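PDB 4G59: M152 protein from Murid herpesvirus 1, which is an MHC class I-like immunoevasin that probably keeps host MHC class I and RAE-1 ligands of NKG2D from the cell surface. Local coordinates for residues B[61-70]-B[163-174]. Sequence-based numbering, arbitrary orientation.
With NAG (2-acetamido-2-deoxy-beta-D-glucopyranose), chain E.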
ATOM      1  N   TRP B  61      14.879   0.617  19.258  1.00 40.08           N
ATOM      2  CA  TRP B  61      14.699   1.339  20.513  1.00 38.65           C
ATOM      3  C   TRP B  61      13.333   1.103  21.147  1.00 45.70           C
ATOM      4  O   TRP B  61      13.017   1.736  22.165  1.00 49.31           O
ATOM      5  CB  TRP B  61      14.900   2.857  20.330  1.00 38.41           C
ATOM      6  CG  TRP B  61      14.348   3.409  19.048  1.00 38.44           C
ATOM      7  CD1 TRP B  61      15.036   3.604  17.892  1.00 32.71           C
ATOM      8  CD2 TRP B  61      12.998   3.841  18.792  1.00 34.93           C
ATOM      9  NE1 TRP B  61      14.207   4.127  16.929  1.00 36.06           N
ATOM     10  CE2 TRP B  61      12.951   4.285  17.453  1.00 37.77           C
ATOM     11  CE3 TRP B  61      11.831   3.891  19.558  1.00 39.86           C
ATOM     12  CZ2 TRP B  61      11.772   4.779  16.859  1.00 36.20           C
ATOM     13  CZ3 TRP B  61      10.643   4.387  18.957  1.00 38.59           C
ATOM     14  CH2 TRP B  61      10.634   4.818  17.622  1.00 34.32           C
ATOM     15  N   MET B  62      12.507   0.239  20.553  1.00 43.61           N
ATOM     16  CA  MET B  62      11.222  -0.111  21.172  1.00 46.40           C
ATOM     17  C   MET B  62      11.308  -1.494  21.803  1.00 49.55           C
ATOM     18  O   MET B  62      11.769  -2.450  21.171  1.00 43.73           O
ATOM     19  CB  MET B  62      10.087  -0.160  20.148  1.00 44.95           C
ATOM     20  CG  MET B  62       9.719   1.140  19.479  1.00 44.49           C
ATOM     21  SD  MET B  62       8.595   0.856  18.080  1.00 48.28           S
ATOM     22  CE  MET B  62       7.154   0.284  19.013  1.00 32.25           C
ATOM     23  N   ASN B  63      10.782  -1.615  23.014  1.00 57.45           N
ATOM     24  CA  ASN B  63      10.625  -2.921  23.614  1.00 67.89           C
ATOM     25  C   ASN B  63       9.191  -3.333  23.312  1.00 63.86           C
ATOM     26  O   ASN B  63       8.244  -2.780  23.872  1.00 62.17           O
ATOM     27  CB  ASN B  63      10.859  -2.859  25.122  1.00 87.56           C
ATOM     28  CG  ASN B  63      10.715  -4.213  25.790  1.00 87.56           C
ATOM     29  OD1 ASN B  63      10.455  -5.219  25.130  1.00 87.56           O
ATOM     30  ND2 ASN B  63      10.885  -4.243  27.106  1.00 87.56           N
ATOM     31  N   VAL B  64       9.038  -4.305  22.420  1.00 61.93           N
ATOM     32  CA  VAL B  64       7.714  -4.789  22.016  1.00 63.86           C
ATOM     33  C   VAL B  64       6.958  -5.473  23.165  1.00 63.87           C
ATOM     34  O   VAL B  64       5.738  -5.304  23.310  1.00 61.30           O
ATOM     35  CB  VAL B  64       7.808  -5.706  20.764  1.00 59.31           C
ATOM     36  CG1 VAL B  64       8.849  -6.804  20.974  1.00 59.11           C
ATOM     37  CG2 VAL B  64       6.450  -6.295  20.410  1.00 52.19           C
ATOM     38  N   SER B  65       7.685  -6.212  24.000  1.00 67.15           N
ATOM     39  CA  SER B  65       7.084  -6.832  25.177  1.00 61.63           C
ATOM     40  C   SER B  65       6.363  -5.826  26.096  1.00 65.06           C
ATOM     41  O   SER B  65       5.391  -6.174  26.765  1.00 68.06           O
ATOM     42  CB  SER B  65       8.131  -7.643  25.944  1.00 67.55           C
ATOM     43  OG  SER B  65       8.401  -8.868  25.282  1.00 56.42           O
ATOM     44  N   GLU B  66       6.827  -4.577  26.095  1.00 67.10           N
ATOM     45  CA  GLU B  66       6.241  -3.513  26.906  1.00 64.72           C
ATOM     46  C   GLU B  66       4.980  -2.927  26.282  1.00 58.64           C
ATOM     47  O   GLU B  66       4.422  -1.963  26.801  1.00 61.09           O
ATOM     48  CB  GLU B  66       7.264  -2.394  27.129  1.00 77.02           C
ATOM     49  CG  GLU B  66       7.765  -2.264  28.556  1.00 79.07           C
ATOM     50  CD  GLU B  66       8.986  -1.370  28.670  1.00 86.63           C
ATOM     51  OE1 GLU B  66       9.996  -1.652  27.992  1.00 79.13           O
ATOM     52  OE2 GLU B  66       8.929  -0.386  29.437  1.00 97.56           O
ATOM     53  N   LEU B  67       4.536  -3.496  25.167  1.00 58.31           N
ATOM     54  CA  LEU B  67       3.376  -2.962  24.454  1.00 55.42           C
ATOM     55  C   LEU B  67       2.120  -3.782  24.786  1.00 54.32           C
ATOM     56  O   LEU B  67       1.355  -4.172  23.897  1.00 49.65           O
ATOM     57  CB  LEU B  67       3.635  -2.927  22.942  1.00 56.93           C
ATOM     58  CG  LEU B  67       4.406  -1.756  22.309  1.00 59.64           C
ATOM     59  CD1 LEU B  67       5.732  -1.510  22.976  1.00 54.11           C
ATOM     60  CD2 LEU B  67       4.638  -1.988  20.824  1.00 57.17           C
ATOM     61  N   ALA B  68       1.915  -4.027  26.080  1.00 54.45           N
ATOM     62  CA  ALA B  68       0.801  -4.846  26.568  1.00 49.48           C
ATOM     63  C   ALA B  68      -0.580  -4.301  26.208  1.00 44.31           C
ATOM     64  O   ALA B  68      -1.442  -5.039  25.737  1.00 48.32           O
ATOM     65  CB  ALA B  68       0.918  -5.046  28.084  1.00 49.10           C
ATOM     66  N   GLN B  69      -0.795  -3.017  26.459  1.00 43.86           N
ATOM     67  CA  GLN B  69      -2.105  -2.406  26.250  1.00 40.87           C
ATOM     68  C   GLN B  69      -2.490  -2.391  24.772  1.00 45.27           C
ATOM     69  O   GLN B  69      -3.583  -2.835  24.408  1.00 44.09           O
ATOM     70  CB  GLN B  69      -2.144  -0.994  26.838  1.00 38.81           C
ATOM     71  CG  GLN B  69      -2.021  -0.922  28.351  1.00 38.78           C
ATOM     72  CD  GLN B  69      -0.649  -1.309  28.868  1.00 44.74           C
ATOM     73  OE1 GLN B  69       0.369  -1.114  28.194  1.00 47.74           O
ATOM     74  NE2 GLN B  69      -0.613  -1.868  30.072  1.00 46.60           N
ATOM     75  N   GLU B  70      -1.589  -1.901  23.923  1.00 44.61           N
ATOM     76  CA  GLU B  70      -1.858  -1.873  22.486  1.00 44.51           C
ATOM     77  C   GLU B  70      -2.052  -3.273  21.907  1.00 43.86           C
ATOM     78  O   GLU B  70      -2.982  -3.490  21.123  1.00 43.11           O
ATOM     79  CB  GLU B  70      -0.811  -1.056  21.700  1.00 44.05           C
ATOM     80  CG  GLU B  70       0.599  -1.074  22.253  1.00 51.63           C
ATOM     81  CD  GLU B  70       0.870  -0.005  23.301  1.00 50.12           C
ATOM     82  OE1 GLU B  70       0.615   1.183  23.044  1.00 48.77           O
ATOM     83  OE2 GLU B  70       1.375  -0.359  24.381  1.00 55.09           O
ATOM     84  N   LEU B 163      -0.750   6.348  30.592  1.00 43.96           N
ATOM     85  CA  LEU B 163       0.400   5.461  30.405  1.00 43.83           C
ATOM     86  C   LEU B 163       0.791   5.456  28.937  1.00 48.62           C
ATOM     87  O   LEU B 163       1.979   5.411  28.612  1.00 45.85           O
ATOM     88  CB  LEU B 163       0.103   4.042  30.887  1.00 43.20           C
ATOM     89  CG  LEU B 163       1.026   2.911  30.430  1.00 46.32           C
ATOM     90  CD1 LEU B 163       2.488   3.198  30.752  1.00 57.20           C
ATOM     91  CD2 LEU B 163       0.610   1.621  31.082  1.00 45.95           C
ATOM     92  N   LEU B 164      -0.219   5.514  28.065  1.00 49.66           N
ATOM     93  CA  LEU B 164      -0.012   5.542  26.621  1.00 46.61           C
ATOM     94  C   LEU B 164       0.572   6.880  26.184  1.00 45.46           C
ATOM     95  O   LEU B 164       1.482   6.926  25.354  1.00 48.21           O
ATOM     96  CB  LEU B 164      -1.323   5.252  25.871  1.00 46.92           C
ATOM     97  CG  LEU B 164      -1.878   3.831  25.942  1.00 41.14           C
ATOM     98  CD1 LEU B 164      -3.299   3.760  25.406  1.00 43.31           C
ATOM     99  CD2 LEU B 164      -0.974   2.896  25.169  1.00 41.04           C
ATOM    100  N   GLN B 165       0.052   7.966  26.741  1.00 44.96           N
ATOM    101  CA  GLN B 165       0.584   9.289  26.448  1.00 47.50           C
ATOM    102  C   GLN B 165       2.075   9.322  26.777  1.00 45.86           C
ATOM    103  O   GLN B 165       2.878   9.853  26.013  1.00 47.33           O
ATOM    104  CB  GLN B 165      -0.156  10.363  27.249  1.00 49.52           C
ATOM    105  CG  GLN B 165       0.490  11.740  27.189  1.00 39.89           C
ATOM    106  CD  GLN B 165       0.145  12.504  25.921  1.00 47.10           C
ATOM    107  OE1 GLN B 165      -0.803  12.169  25.193  1.00 47.99           O
ATOM    108  NE2 GLN B 165       0.916  13.544  25.649  1.00 51.26           N
ATOM    109  N   LYS B 166       2.453   8.722  27.897  1.00 46.77           N
ATOM    110  CA  LYS B 166       3.854   8.742  28.289  1.00 40.91           C
ATOM    111  C   LYS B 166       4.690   7.914  27.319  1.00 44.09           C
ATOM    112  O   LYS B 166       5.726   8.376  26.823  1.00 44.31           O
ATOM    113  CB  LYS B 166       4.030   8.213  29.704  1.00 38.41           C
ATOM    114  CG  LYS B 166       5.406   8.447  30.261  1.00 34.62           C
ATOM    115  CD  LYS B 166       5.602   7.688  31.552  1.00 41.75           C
ATOM    116  CE  LYS B 166       6.906   8.060  32.221  1.00 44.07           C
ATOM    117  NZ  LYS B 166       7.533   6.869  32.851  1.00 58.90           N
ATOM    118  N   ARG B 167       4.235   6.696  27.040  1.00 36.57           N
ATOM    119  CA  ARG B 167       5.010   5.789  26.210  1.00 37.62           C
ATOM    120  C   ARG B 167       5.159   6.323  24.787  1.00 40.62           C
ATOM    121  O   ARG B 167       6.255   6.270  24.208  1.00 40.29           O
ATOM    122  CB  ARG B 167       4.419   4.377  26.215  1.00 36.77           C
ATOM    123  CG  ARG B 167       5.027   3.477  25.166  1.00 38.33           C
ATOM    124  CD  ARG B 167       4.901   2.005  25.492  1.00 42.75           C
ATOM    125  NE  ARG B 167       3.514   1.598  25.662  1.00 54.32           N
ATOM    126  CZ  ARG B 167       3.072   0.884  26.689  1.00 49.63           C
ATOM    127  NH1 ARG B 167       3.920   0.499  27.628  1.00 46.42           N
ATOM    128  NH2 ARG B 167       1.789   0.560  26.771  1.00 46.72           N
ATOM    129  N   TRP B 168       4.077   6.864  24.231  1.00 35.65           N
ATOM    130  CA  TRP B 168       4.141   7.339  22.849  1.00 40.16           C
ATOM    131  C   TRP B 168       4.812   8.706  22.709  1.00 42.13           C
ATOM    132  O   TRP B 168       5.369   9.019  21.660  1.00 41.45           O
ATOM    133  CB  TRP B 168       2.772   7.235  22.161  1.00 36.41           C
ATOM    134  CG  TRP B 168       2.442   5.797  21.955  1.00 41.79           C
ATOM    135  CD1 TRP B 168       1.735   4.988  22.795  1.00 40.53           C
ATOM    136  CD2 TRP B 168       2.881   4.967  20.874  1.00 41.16           C
ATOM    137  NE1 TRP B 168       1.689   3.710  22.292  1.00 38.69           N
ATOM    138  CE2 TRP B 168       2.383   3.670  21.112  1.00 43.28           C
ATOM    139  CE3 TRP B 168       3.637   5.197  19.723  1.00 38.48           C
ATOM    140  CZ2 TRP B 168       2.631   2.600  20.241  1.00 40.01           C
ATOM    141  CZ3 TRP B 168       3.877   4.135  18.852  1.00 39.41           C
ATOM    142  CH2 TRP B 168       3.381   2.853  19.120  1.00 36.32           C
ATOM    143  N   THR B 169       4.787   9.509  23.772  1.00 45.46           N
ATOM    144  CA  THR B 169       5.544  10.765  23.770  1.00 43.69           C
ATOM    145  C   THR B 169       7.031  10.441  23.751  1.00 37.54           C
ATOM    146  O   THR B 169       7.804  11.063  23.033  1.00 41.43           O
ATOM    147  CB  THR B 169       5.183  11.649  24.969  1.00 43.90           C
ATOM    148  OG1 THR B 169       3.833  12.113  24.815  1.00 39.88           O
ATOM    149  CG2 THR B 169       6.147  12.840  25.080  1.00 44.43           C
ATOM    150  N   SER B 170       7.411   9.429  24.515  1.00 38.56           N
ATOM    151  CA  SER B 170       8.783   8.932  24.554  1.00 35.01           C
ATOM    152  C   SER B 170       9.234   8.389  23.185  1.00 38.88           C
ATOM    153  O   SER B 170      10.375   8.606  22.749  1.00 40.62           O
ATOM    154  CB  SER B 170       8.881   7.865  25.644  1.00 35.42           C
ATOM    155  OG  SER B 170       9.998   7.024  25.447  1.00 46.25           O
ATOM    156  N   PHE B 171       8.343   7.692  22.492  1.00 38.58           N
ATOM    157  CA  PHE B 171       8.697   7.169  21.180  1.00 37.02           C
ATOM    158  C   PHE B 171       8.819   8.313  20.196  1.00 36.55           C
ATOM    159  O   PHE B 171       9.729   8.337  19.363  1.00 38.12           O
ATOM    160  CB  PHE B 171       7.645   6.185  20.685  1.00 35.10           C
ATOM    161  CG  PHE B 171       7.596   4.904  21.464  1.00 35.43           C
ATOM    162  CD1 PHE B 171       8.645   4.538  22.283  1.00 31.49           C
ATOM    163  CD2 PHE B 171       6.492   4.064  21.367  1.00 34.83           C
ATOM    164  CE1 PHE B 171       8.597   3.344  22.994  1.00 35.63           C
ATOM    165  CE2 PHE B 171       6.438   2.876  22.064  1.00 33.95           C
ATOM    166  CZ  PHE B 171       7.483   2.512  22.880  1.00 36.39           C
ATOM    167  N   CYS B 172       7.890   9.261  20.289  1.00 34.24           N
ATOM    168  CA  CYS B 172       7.944  10.451  19.439  1.00 35.83           C
ATOM    169  C   CYS B 172       9.245  11.239  19.616  1.00 33.43           C
ATOM    170  O   CYS B 172       9.845  11.664  18.633  1.00 33.63           O
ATOM    171  CB  CYS B 172       6.744  11.370  19.676  1.00 37.05           C
ATOM    172  SG  CYS B 172       6.519  12.586  18.372  1.00 44.48           S
ATOM    173  N   ARG B 173       9.655  11.453  20.865  1.00 34.97           N
ATOM    174  CA  ARG B 173      10.860  12.224  21.146  1.00 35.01           C
ATOM    175  C   ARG B 173      12.117  11.507  20.640  1.00 32.66           C
ATOM    176  O   ARG B 173      13.061  12.162  20.165  1.00 32.36           O
ATOM    177  CB  ARG B 173      10.981  12.513  22.648  1.00 37.27           C
ATOM    178  CG  ARG B 173       9.896  13.410  23.288  1.00 36.80           C
ATOM    179  CD  ARG B 173      10.277  13.590  24.768  1.00 49.66           C
ATOM    180  NE  ARG B 173       9.274  14.084  25.725  1.00 49.47           N
ATOM    181  CZ  ARG B 173       8.504  15.157  25.566  1.00 52.60           C
ATOM    182  NH1 ARG B 173       8.515  15.870  24.433  1.00 55.00           N
ATOM    183  NH2 ARG B 173       7.678  15.499  26.541  1.00 54.13           N
ATOM    184  N   LYS B 174      12.128  10.174  20.732  1.00 30.61           N
ATOM    185  CA  LYS B 174      13.239   9.374  20.193  1.00 32.94           C
ATOM    186  C   LYS B 174      13.376   9.580  18.675  1.00 32.39           C
ATOM    187  O   LYS B 174      14.486   9.757  18.147  1.00 30.20           O
ATOM    188  CB  LYS B 174      13.061   7.887  20.536  1.00 34.25           C
ATOM    189  CG  LYS B 174      14.147   6.975  19.995  1.00 36.42           C
ATOM    190  CD  LYS B 174      15.482   7.239  20.684  1.00 36.71           C
ATOM    191  CE  LYS B 174      16.537   6.238  20.243  1.00 33.54           C
ATOM    192  NZ  LYS B 174      17.816   6.443  20.987  1.00 34.42           N
TER
HETATM  193  C1  NAG E 401      10.903  -5.394  27.826  1.00 86.85           C
HETATM  194  C2  NAG E 401      10.110  -6.473  28.553  1.00 84.59           C
HETATM  195  C3  NAG E 401      10.996  -7.129  29.602  1.00 81.16           C
HETATM  196  C4  NAG E 401      12.231  -7.660  28.901  1.00 87.25           C
HETATM  197  C5  NAG E 401      12.926  -6.496  28.208  1.00 83.48           C
HETATM  198  C6  NAG E 401      14.220  -6.944  27.542  1.00 81.70           C
HETATM  199  C7  NAG E 401       8.787  -5.843  30.490  1.00 89.50           C
HETATM  200  C8  NAG E 401       7.519  -5.222  30.998  1.00 81.44           C
HETATM  201  N2  NAG E 401       8.931  -5.898  29.168  1.00 89.83           N
HETATM  202  O3  NAG E 401      10.304  -8.192  30.214  1.00 83.30           O
HETATM  203  O4  NAG E 401      13.102  -8.243  29.843  1.00 87.37           O
HETATM  204  O5  NAG E 401      12.047  -5.976  27.234  1.00 85.81           O
HETATM  205  O6  NAG E 401      14.821  -5.846  26.893  1.00 90.19           O
HETATM  206  O7  NAG E 401       9.632  -6.267  31.276  1.00 88.56           O
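The chain of 61-70 runs antiparallel to helix 163-174, Trp61 facing Lys174 and Gln69 facing Leu164, with the CA atoms of Met62 and Phe171 7.7 Å apart. Lys174 runs across one face of the Trp61 indole, its CG making a CH-pi contact 3.7 Å from the five-membered ring centroid. Trp61 CZ3 also touches Phe171 CD1 (3.9 Å), the two rings inclined at 56°. Met62 CG lies over the centre of one Phe171 face, and SD makes a distant Met-aromatic contact, 5.1 Å from the ring centroid and 14° off its normal, while Leu67 CD1 meets the ring edge.

Arg167, bent at chi3 (58°), brings NH2 to Glu70 OE2 in a 2.6 Å salt bridge and donates from the same nitrogen to Gln69 OE1, also 2.6 Å, with that oxygen in the guanidinium plane. Glu70 OE1 accepts from Trp168 NE1 at 2.8 Å, in the indole plane, so both oxygens of this buried carboxylate are engaged and the guanidinium probably offsets its charge. The N-glycan is attached to Asn63 ND2, beside Ser65 and Glu66.

The contact joins the start of helix 68-89 to helix 161-178, the two long helices over the sheet of an MHC class I-like platform. Met62 and Leu67 pack on Phe48 of strand 48-50 and Leu164 on Phe103 of strand 95-103; a disulfide links Cys172 to Cys18, before strand 22-31.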